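Local coordinates for protein fumarate lyase (Mesorhizobium sp., PDB 3C8T) that is a mainly helical protein of the fumarate lyase family, whose members assemble as tetramers, though its own specific role is not established, at residues A23-F26 with I27-V31; T112-Q115 with I116-G119; F160-K163 with A164-L168; L248-D251 with I252-M256. One frame throughout, in Å; residues are numbered along the deposited sequence.

Interaction 1 of 4, residues A23-F26 with I27-V31; sequences AQSF and ISRCV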
loop_
_atom_site.group_PDB
_atom_site.type_symbol
_atom_site.label_atom_id
_atom_site.label_comp_id
_atom_site.label_asym_id
_atom_site.label_seq_id
_atom_site.Cartn_x
_atom_site.Cartn_y
_atom_site.Cartn_z
ATOM N N ALA A 23 6.998 26.410 -6.127
ATOM C CA ALA A 23 5.964 27.414 -5.917
ATOM C C ALA A 23 5.952 28.467 -7.027
ATOM O O ALA A 23 4.884 28.830 -7.553
ATOM C CB ALA A 23 6.190 28.064 -4.622
ATOM N N GLN A 24 7.148 28.942 -7.380
ATOM C CA GLN A 24 7.343 30.007 -8.371
ATOM C C GLN A 24 6.781 29.579 -9.710
ATOM O O GLN A 24 6.049 30.332 -10.375
ATOM C CB GLN A 24 8.836 30.322 -8.507
ATOM C CG GLN A 24 9.530 30.887 -7.198
ATOM C CD GLN A 24 9.605 29.931 -5.940
ATOM O OE1 GLN A 24 9.358 28.701 -5.990
ATOM N NE2 GLN A 24 9.965 30.532 -4.801
ATOM N N SER A 25 7.142 28.370 -10.125
ATOM C CA SER A 25 6.603 27.828 -11.344
ATOM C C SER A 25 5.066 27.637 -11.264
ATOM O O SER A 25 4.362 28.010 -12.175
ATOM C CB SER A 25 7.344 26.543 -11.733
ATOM O OG SER A 25 6.908 26.143 -13.006
ATOM N N PHE A 26 4.554 27.108 -10.164
ATOM C CA PHE A 26 3.098 26.910 -9.992
ATOM C C PHE A 26 2.356 28.228 -10.143
ATOM O O PHE A 26 1.480 28.365 -10.987
ATOM C CB PHE A 26 2.778 26.269 -8.630
ATOM C CG PHE A 26 1.304 25.994 -8.409
ATOM C CD1 PHE A 26 0.636 25.033 -9.174
ATOM C CD2 PHE A 26 0.594 26.666 -7.411
ATOM C CE1 PHE A 26 -0.720 24.760 -8.975
ATOM C CE2 PHE A 26 -0.768 26.393 -7.204
ATOM C CZ PHE A 26 -1.431 25.448 -8.002
ATOM N N ILE A 27 2.739 29.201 -9.326
ATOM C CA ILE A 27 2.242 30.572 -9.391
ATOM C C ILE A 27 2.299 31.147 -10.787
ATOM O O ILE A 27 1.301 31.679 -11.254
ATOM C CB ILE A 27 2.970 31.525 -8.366
ATOM C CG1 ILE A 27 2.661 31.077 -6.927
ATOM C CG2 ILE A 27 2.617 33.031 -8.639
ATOM C CD1 ILE A 27 1.148 30.810 -6.639
ATOM N N SER A 28 3.430 31.047 -11.479
ATOM C CA SER A 28 3.457 31.604 -12.859
ATOM C C SER A 28 2.432 30.936 -13.836
ATOM O O SER A 28 1.848 31.626 -14.702
ATOM C CB SER A 28 4.873 31.647 -13.427
ATOM O OG SER A 28 5.257 30.361 -13.822
ATOM N N ARG A 29 2.179 29.634 -13.670
ATOM C CA ARG A 29 1.109 28.943 -14.427
ATOM C C ARG A 29 -0.281 29.405 -13.996
ATOM O O ARG A 29 -1.183 29.443 -14.815
ATOM C CB ARG A 29 1.162 27.410 -14.292
ATOM C CG ARG A 29 2.516 26.695 -14.511
ATOM C CD ARG A 29 3.451 27.312 -15.546
ATOM N NE ARG A 29 2.982 27.204 -16.929
ATOM C CZ ARG A 29 3.476 26.354 -17.836
ATOM N NH1 ARG A 29 2.988 26.331 -19.072
ATOM N NH2 ARG A 29 4.433 25.505 -17.502
ATOM N N CYS A 30 -0.431 29.734 -12.708
ATOM C CA CYS A 30 -1.654 30.334 -12.161
ATOM C C CYS A 30 -1.992 31.674 -12.793
ATOM O O CYS A 30 -3.140 31.904 -13.212
ATOM C CB CYS A 30 -1.597 30.452 -10.634
ATOM S SG CYS A 30 -1.829 28.855 -9.702
ATOM N N VAL A 31 -0.984 32.548 -12.887
ATOM C CA VAL A 31 -1.103 33.799 -13.631
ATOM C C VAL A 31 -1.421 33.516 -15.104
ATOM O O VAL A 31 -2.371 34.105 -15.663
ATOM C CB VAL A 31 0.194 34.657 -13.507
ATOM C CG1 VAL A 31 0.045 35.960 -14.250
ATOM C CG2 VAL A 31 0.545 34.909 -12.041
#
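Phe26 and Cys30 face each other one turn apart on the helix that spans residues 23-43, and the sulfur rests on the ring. At its base, Phe26 CB lies near Ile27 N only because the chain itself sets them so. With CG anti to the backbone N (chi1 -178°), the ring leans forward, toward the next turn. CD2 passes CD1 of Ile27 at 4.3 Å, while CE2 and CZ run under the sulfur, CE2 lying 3.7 Å from Cys30 SG. The sulfur stands 3.9 Å from the centroid of the Phe26 ring and 21° off its normal, over the face but displaced toward the rim. Cysteine suits the place because its compact, polarisable sulfur can cover an aromatic face inside a buried helix flank. Thr112 and Gln115 of helix 104-140 also pack on the ring, and Tyr8 of the second subunit meets it edge-to-face.

On the more exposed flank, Ser25 O accepts two bonds, from Arg29 N at 3.1 Å and from Ser28 OG at 3.0 Å. The serine hydroxyl thus folds back onto its own helix. Arg29, bent at chi2 and chi3, reaches away to Asp118. The arrangement is a Cys sulfur-aromatic contact between residues i and i+4, with Phe26 and Cys30 on the buried side of this stretch and Gln24 and Ser28 on its exposed side.

Interaction 2 of 4, residues T112-Q115 with I116-G119; sequences TVLQ and IRDG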
loop_
_atom_site.group_PDB
_atom_site.type_symbol
_atom_site.label_atom_id
_atom_site.label_comp_id
_atom_site.label_asym_id
_atom_site.label_seq_id
_atom_site.Cartn_x
_atom_site.Cartn_y
_atom_site.Cartn_z
ATOM N N THR A 112 -1.878 22.991 -12.523
ATOM C CA THR A 112 -1.340 21.622 -12.369
ATOM C C THR A 112 -1.255 20.918 -13.704
ATOM O O THR A 112 -0.230 20.300 -14.012
ATOM C CB THR A 112 -2.148 20.790 -11.337
ATOM O OG1 THR A 112 -2.083 21.458 -10.075
ATOM C CG2 THR A 112 -1.614 19.356 -11.176
ATOM N N VAL A 113 -2.318 20.995 -14.502
ATOM C CA VAL A 113 -2.292 20.375 -15.830
ATOM C C VAL A 113 -1.164 20.961 -16.712
ATOM O O VAL A 113 -0.481 20.236 -17.424
ATOM C CB VAL A 113 -3.705 20.392 -16.495
ATOM C CG1 VAL A 113 -3.642 20.190 -17.990
ATOM C CG2 VAL A 113 -4.630 19.315 -15.846
ATOM N N LEU A 114 -0.916 22.255 -16.610
ATOM C CA LEU A 114 0.159 22.875 -17.375
ATOM C C LEU A 114 1.541 22.328 -16.968
ATOM O O LEU A 114 2.403 22.104 -17.824
ATOM C CB LEU A 114 0.126 24.414 -17.230
ATOM C CG LEU A 114 -1.125 25.066 -17.840
ATOM C CD1 LEU A 114 -1.246 26.515 -17.367
ATOM C CD2 LEU A 114 -1.095 24.974 -19.334
ATOM N N GLN A 115 1.758 22.150 -15.667
ATOM C CA GLN A 115 2.970 21.514 -15.189
ATOM C C GLN A 115 3.055 20.052 -15.663
ATOM O O GLN A 115 4.092 19.627 -16.170
ATOM C CB GLN A 115 2.973 21.581 -13.679
ATOM C CG GLN A 115 3.191 23.004 -13.083
ATOM C CD GLN A 115 3.024 22.989 -11.567
ATOM O OE1 GLN A 115 2.095 22.387 -11.052
ATOM N NE2 GLN A 115 3.948 23.611 -10.851
ATOM N N ILE A 116 1.983 19.277 -15.489
ATOM C CA ILE A 116 1.918 17.891 -16.020
ATOM C C ILE A 116 2.305 17.786 -17.521
ATOM O O ILE A 116 2.978 16.827 -17.921
ATOM C CB ILE A 116 0.530 17.221 -15.733
ATOM C CG1 ILE A 116 0.316 17.052 -14.191
ATOM C CG2 ILE A 116 0.421 15.854 -16.370
ATOM C CD1 ILE A 116 -1.098 16.580 -13.785
ATOM N N ARG A 117 1.879 18.752 -18.346
ATOM C CA ARG A 117 2.338 18.810 -19.727
ATOM C C ARG A 117 3.870 18.875 -19.830
ATOM O O ARG A 117 4.492 18.108 -20.590
ATOM C CB ARG A 117 1.710 19.984 -20.475
ATOM C CG ARG A 117 2.083 19.947 -21.941
ATOM C CD ARG A 117 1.060 20.617 -22.811
ATOM N NE ARG A 117 0.938 22.022 -22.458
ATOM C CZ ARG A 117 0.065 22.843 -23.027
ATOM N NH1 ARG A 117 -0.743 22.387 -23.970
ATOM N NH2 ARG A 117 -0.002 24.102 -22.635
ATOM N N ASP A 118 4.481 19.805 -19.087
ATOM C CA ASP A 118 5.951 19.852 -19.015
ATOM C C ASP A 118 6.544 18.588 -18.356
ATOM O O ASP A 118 7.540 18.078 -18.815
ATOM C CB ASP A 118 6.440 21.105 -18.268
ATOM C CG ASP A 118 6.013 22.425 -18.951
ATOM O OD1 ASP A 118 5.479 22.383 -20.094
ATOM O OD2 ASP A 118 6.209 23.509 -18.330
ATOM N N GLY A 119 5.944 18.125 -17.252
ATOM C CA GLY A 119 6.381 16.880 -16.589
ATOM C C GLY A 119 6.395 15.678 -17.542
ATOM O O GLY A 119 7.323 14.886 -17.545
HETATM O O HOH W 1 2.870 23.450 -20.063
#
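Leu114 and Arg117 lie side by side and point the same way, an i to i+3 pair on the long helix 104-140 of this mainly helical fumarate lyase fold. Leu114 CD2 comes within 3.6 Å of Arg117 NH2, approaching the guanidinium obliquely. Arginine fits beside leucine because its long chain can run past an apolar neighbour before its charged end turns to polar partners. Arg117 leaves the backbone with CG anti to N (chi1 -174°) and bends at chi3, and NH2 then bonds to the carbonyl O of Leu215.

A second pair, Thr112 and Ile116, is one turn apart and differs in attitude: the two side chains cross obliquely, with the threonine methyl CG2 3.8 Å from Ile116 CD1. Threonine serves both sides of its branch, since OG1 bonds back to Met108 O while CG2 supplies an apolar surface for the isoleucine. The backbone bond between Ile116 N and Thr112 O, 2.9 Å, holds this turn closed beneath them.

Asp118 also belongs to the face that carries Leu114. Its OD2 forms a salt bridge with Arg29 of helix 23-43, tying the two helices together, and the nearby positive charge would be expected to favour the ionised carboxylate. The direct bond from Asp118 N to Leu114 O is weak at 3.3 Å, but this carbonyl has another partner. One water donates to Leu114 O at 2.7 Å and to Asp118 OD1 at 2.8 Å, while lying in the guanidinium plane at the edge of Arg117, where it accepts a weak bond from NE.

Interaction 3 of 4, residues F160-K163 with A164-L168; sequences FGYK and AAVWL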
loop_
_atom_site.group_PDB
_atom_site.type_symbol
_atom_site.label_atom_id
_atom_site.label_comp_id
_atom_site.label_asym_id
_atom_site.label_seq_id
_atom_site.Cartn_x
_atom_site.Cartn_y
_atom_site.Cartn_z
ATOM N N PHE A 160 23.528 -11.638 -23.275
ATOM C CA PHE A 160 23.262 -10.423 -22.562
ATOM C C PHE A 160 22.401 -9.450 -23.419
ATOM O O PHE A 160 21.560 -8.742 -22.888
ATOM C CB PHE A 160 24.530 -9.765 -22.053
ATOM C CG PHE A 160 24.266 -8.459 -21.343
ATOM C CD1 PHE A 160 23.628 -8.442 -20.100
ATOM C CD2 PHE A 160 24.569 -7.238 -21.955
ATOM C CE1 PHE A 160 23.327 -7.261 -19.456
ATOM C CE2 PHE A 160 24.268 -6.021 -21.315
ATOM C CZ PHE A 160 23.635 -6.039 -20.049
ATOM N N GLY A 161 22.599 -9.424 -24.738
ATOM C CA GLY A 161 21.749 -8.583 -25.602
ATOM C C GLY A 161 20.302 -9.043 -25.528
ATOM O O GLY A 161 19.386 -8.232 -25.589
ATOM N N TYR A 162 20.091 -10.364 -25.409
ATOM C CA TYR A 162 18.764 -10.900 -25.206
ATOM C C TYR A 162 18.121 -10.303 -23.933
ATOM O O TYR A 162 17.002 -9.755 -24.010
ATOM C CB TYR A 162 18.733 -12.435 -25.233
ATOM C CG TYR A 162 17.422 -12.989 -24.658
ATOM C CD1 TYR A 162 16.316 -13.212 -25.469
ATOM C CD2 TYR A 162 17.300 -13.245 -23.267
ATOM C CE1 TYR A 162 15.113 -13.679 -24.912
ATOM C CE2 TYR A 162 16.127 -13.706 -22.703
ATOM C CZ TYR A 162 15.033 -13.917 -23.520
ATOM O OH TYR A 162 13.873 -14.374 -22.925
ATOM N N LYS A 163 18.831 -10.367 -22.794
ATOM C CA LYS A 163 18.385 -9.700 -21.553
ATOM C C LYS A 163 18.064 -8.229 -21.750
ATOM O O LYS A 163 17.053 -7.755 -21.269
ATOM C CB LYS A 163 19.428 -9.825 -20.412
ATOM C CG LYS A 163 19.501 -11.204 -19.793
ATOM C CD LYS A 163 20.297 -11.200 -18.422
ATOM C CE LYS A 163 19.642 -10.299 -17.344
ATOM N NZ LYS A 163 18.169 -10.620 -17.303
ATOM N N ALA A 164 18.961 -7.487 -22.400
ATOM C CA ALA A 164 18.703 -6.072 -22.657
ATOM C C ALA A 164 17.471 -5.877 -23.544
ATOM O O ALA A 164 16.740 -4.895 -23.376
ATOM C CB ALA A 164 19.947 -5.380 -23.264
ATOM N N ALA A 165 17.218 -6.798 -24.480
ATOM C CA ALA A 165 16.058 -6.674 -25.375
ATOM C C ALA A 165 14.747 -6.838 -24.641
ATOM O O ALA A 165 13.741 -6.200 -25.018
ATOM C CB ALA A 165 16.129 -7.661 -26.519
ATOM N N VAL A 166 14.756 -7.711 -23.629
ATOM C CA VAL A 166 13.606 -7.936 -22.768
ATOM C C VAL A 166 13.292 -6.637 -21.969
ATOM O O VAL A 166 12.135 -6.185 -21.927
ATOM C CB VAL A 166 13.868 -9.148 -21.848
ATOM C CG1 VAL A 166 12.935 -9.140 -20.588
ATOM C CG2 VAL A 166 13.726 -10.454 -22.626
ATOM N N TRP A 167 14.320 -6.063 -21.344
ATOM C CA TRP A 167 14.198 -4.799 -20.624
ATOM C C TRP A 167 13.663 -3.730 -21.585
ATOM O O TRP A 167 12.740 -3.003 -21.268
ATOM C CB TRP A 167 15.575 -4.345 -20.127
ATOM C CG TRP A 167 16.266 -5.237 -19.108
ATOM C CD1 TRP A 167 15.684 -6.167 -18.269
ATOM C CD2 TRP A 167 17.645 -5.191 -18.751
ATOM N NE1 TRP A 167 16.652 -6.744 -17.454
ATOM C CE2 TRP A 167 17.858 -6.151 -17.730
ATOM C CE3 TRP A 167 18.741 -4.453 -19.216
ATOM C CZ2 TRP A 167 19.116 -6.377 -17.169
ATOM C CZ3 TRP A 167 19.995 -4.694 -18.672
ATOM C CH2 TRP A 167 20.167 -5.658 -17.654
ATOM N N LEU A 168 14.263 -3.644 -22.772
ATOM C CA LEU A 168 13.846 -2.698 -23.765
ATOM C C LEU A 168 12.347 -2.816 -24.155
ATOM O O LEU A 168 11.664 -1.790 -24.344
ATOM C CB LEU A 168 14.732 -2.855 -25.015
ATOM C CG LEU A 168 14.420 -2.002 -26.256
ATOM C CD1 LEU A 168 14.349 -0.435 -25.937
ATOM C CD2 LEU A 168 15.384 -2.331 -27.422
#
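Trp167 turns its indole back over the preceding turn because CG lies anti to its carbonyl carbon (chi1 -64°), while Phe160, with CG anti to the backbone N (chi1 178°), swings its ring forward to meet it. The two side chains cross at about a right angle: Phe160 CE1 lies 4.0 Å from Trp167 CH2, and the ring planes are inclined at 81°. Lys163 takes the space alongside. Its chain bends at chi3 and chi4, bringing CE to 4.0 Å from Trp167 CZ2, and its carbonyl O stands 3.4 Å above the indole plane, toward the rim.

These residues form the first two turns of helix 160-185, directly after a short antiparallel strand, in the largely helical fold of the fumarate lyase family. The buried ammonium of Lys163 has charged partners in Asp251 and in Glu312 of the third subunit, which suits a long, flexible side chain at a subunit boundary.

On another flank, Val166 CG2 makes a CH-pi contact over one face of Tyr162, 4.2 Å from the ring centroid and 25° off its normal. Beta-branched valine presents that methyl rigidly, and Ile222 of the third subunit packs on Val166 and Ala165.

Interaction 4 of 4, residues L248-D251 with I252-M256; sequences LAMD and ISIMM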
loop_
_atom_site.group_PDB
_atom_site.type_symbol
_atom_site.label_atom_id
_atom_site.label_comp_id
_atom_site.label_asym_id
_atom_site.label_seq_id
_atom_site.Cartn_x
_atom_site.Cartn_y
_atom_site.Cartn_z
ATOM N N LEU A 248 15.235 -4.332 -13.937
ATOM C CA LEU A 248 16.576 -4.294 -14.464
ATOM C C LEU A 248 17.588 -3.923 -13.412
ATOM O O LEU A 248 18.734 -4.370 -13.496
ATOM C CB LEU A 248 16.678 -3.389 -15.686
ATOM C CG LEU A 248 16.494 -1.876 -15.731
ATOM C CD1 LEU A 248 17.712 -1.125 -15.171
ATOM C CD2 LEU A 248 16.265 -1.511 -17.205
ATOM N N ALA A 249 17.161 -3.172 -12.394
ATOM C CA ALA A 249 18.043 -2.804 -11.272
ATOM C C ALA A 249 18.329 -3.989 -10.392
ATOM O O ALA A 249 19.425 -4.106 -9.882
ATOM C CB ALA A 249 17.461 -1.674 -10.441
ATOM N N MET A 250 17.323 -4.855 -10.193
ATOM C CA MET A 250 17.505 -6.113 -9.500
ATOM C C MET A 250 18.546 -6.937 -10.238
ATOM O O MET A 250 19.466 -7.482 -9.607
ATOM C CB MET A 250 16.204 -6.933 -9.401
ATOM C CG MET A 250 15.438 -6.724 -8.089
ATOM S SD MET A 250 16.374 -6.964 -6.516
ATOM C CE MET A 250 16.164 -8.710 -6.220
ATOM N N ASP A 251 18.365 -7.053 -11.560
ATOM C CA ASP A 251 19.215 -7.914 -12.366
ATOM C C ASP A 251 20.657 -7.420 -12.297
ATOM O O ASP A 251 21.546 -8.171 -11.989
ATOM C CB ASP A 251 18.729 -7.981 -13.832
ATOM C CG ASP A 251 17.419 -8.722 -13.987
ATOM O OD1 ASP A 251 16.885 -9.209 -12.973
ATOM O OD2 ASP A 251 16.909 -8.838 -15.125
ATOM N N ILE A 252 20.875 -6.142 -12.558
ATOM C CA ILE A 252 22.237 -5.580 -12.519
ATOM C C ILE A 252 22.908 -5.696 -11.142
ATOM O O ILE A 252 24.029 -6.174 -11.053
ATOM C CB ILE A 252 22.274 -4.123 -13.059
ATOM C CG1 ILE A 252 22.011 -4.148 -14.586
ATOM C CG2 ILE A 252 23.614 -3.417 -12.689
ATOM C CD1 ILE A 252 21.328 -2.911 -15.111
ATOM N N SER A 253 22.210 -5.323 -10.067
ATOM C CA SER A 253 22.839 -5.390 -8.737
ATOM C C SER A 253 23.191 -6.821 -8.351
ATOM O O SER A 253 24.196 -7.057 -7.692
ATOM C CB SER A 253 22.012 -4.673 -7.662
ATOM O OG SER A 253 20.825 -5.339 -7.436
ATOM N N ILE A 254 22.389 -7.788 -8.792
ATOM C CA ILE A 254 22.689 -9.195 -8.521
ATOM C C ILE A 254 23.844 -9.675 -9.437
ATOM O O ILE A 254 24.739 -10.369 -8.999
ATOM C CB ILE A 254 21.464 -10.092 -8.646
ATOM C CG1 ILE A 254 20.397 -9.718 -7.579
ATOM C CG2 ILE A 254 21.934 -11.594 -8.637
ATOM C CD1 ILE A 254 19.005 -10.502 -7.725
ATOM N N MET A 255 23.886 -9.214 -10.672
ATOM C CA MET A 255 25.035 -9.558 -11.514
ATOM C C MET A 255 26.368 -8.921 -10.975
ATOM O O MET A 255 27.455 -9.355 -11.365
ATOM C CB MET A 255 24.757 -9.197 -12.991
ATOM C CG MET A 255 23.699 -10.083 -13.722
ATOM S SD MET A 255 23.182 -9.334 -15.324
ATOM C CE MET A 255 24.657 -9.506 -16.209
ATOM N N MET A 256 26.271 -7.928 -10.079
ATOM C CA MET A 256 27.457 -7.312 -9.397
ATOM C C MET A 256 27.935 -8.044 -8.155
ATOM O O MET A 256 28.954 -7.678 -7.552
ATOM C CB MET A 256 27.225 -5.824 -9.081
ATOM C CG MET A 256 27.262 -4.898 -10.328
ATOM S SD MET A 256 26.978 -3.121 -9.994
ATOM C CE MET A 256 28.435 -2.689 -9.068
#
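Ala249 O is held by two groups of one residue four positions on: Ser253 N at 3.0 Å and Ser253 OG at 3.1 Å. The hydroxyl gets there because OG sits between the backbone N and the carbonyl carbon (chi1 67°), which turns it back along the helix. Serine is apt in this buried turn, since its polar group is satisfied by the main chain while the small side chain fits against Cys286.

Apolar contacts repeat on two flanks. Leu248 and Ile252 run side by side in the same direction, their CD1 atoms 4.0 Å apart. Met250 and Ile254 meet at a slant; the methionine, bent at chi2 and chi3, curls so that CE comes 3.7 Å from Ile254 CD1. Its flexible thioether suits a place where Met250 of the fourth subunit also packs.

Asp251 OD2 pairs with Lys247 and Lys163 and accepts from Trp167 NE1, while OD1 accepts from Phe311 N of the third subunit. The segment lies toward the C-terminal part of helix 229-255, in the helical core of the fumarate lyase fold: Leu248 and Ile252 bear on helix 315-344 and on Trp167 of helix 160-185, while Ala249 and Ser253 face helix 284-306.

Overall arrangement
From the N terminus the four contacts follow in series, none nested in or crossing another, and each closes only one or two turns of its own helix; the long-range ties come from side chains between them. Interaction 1, on helix 23-43, touches interaction 2, on helix 104-140, with centres 11 Å apart, through Arg29 NH2 and Asp118 OD2 at 2.8 Å and through Phe26, which packs on Thr112 and Gln115. Beyond the chain's centre, on the opposite side, interactions 3 and 4 join helix 160-185 to helix 229-255 by a salt bridge and by indole packing. Both touch the third subunit. Between interactions 2 and 3 the nearest atoms are about 19 Å apart.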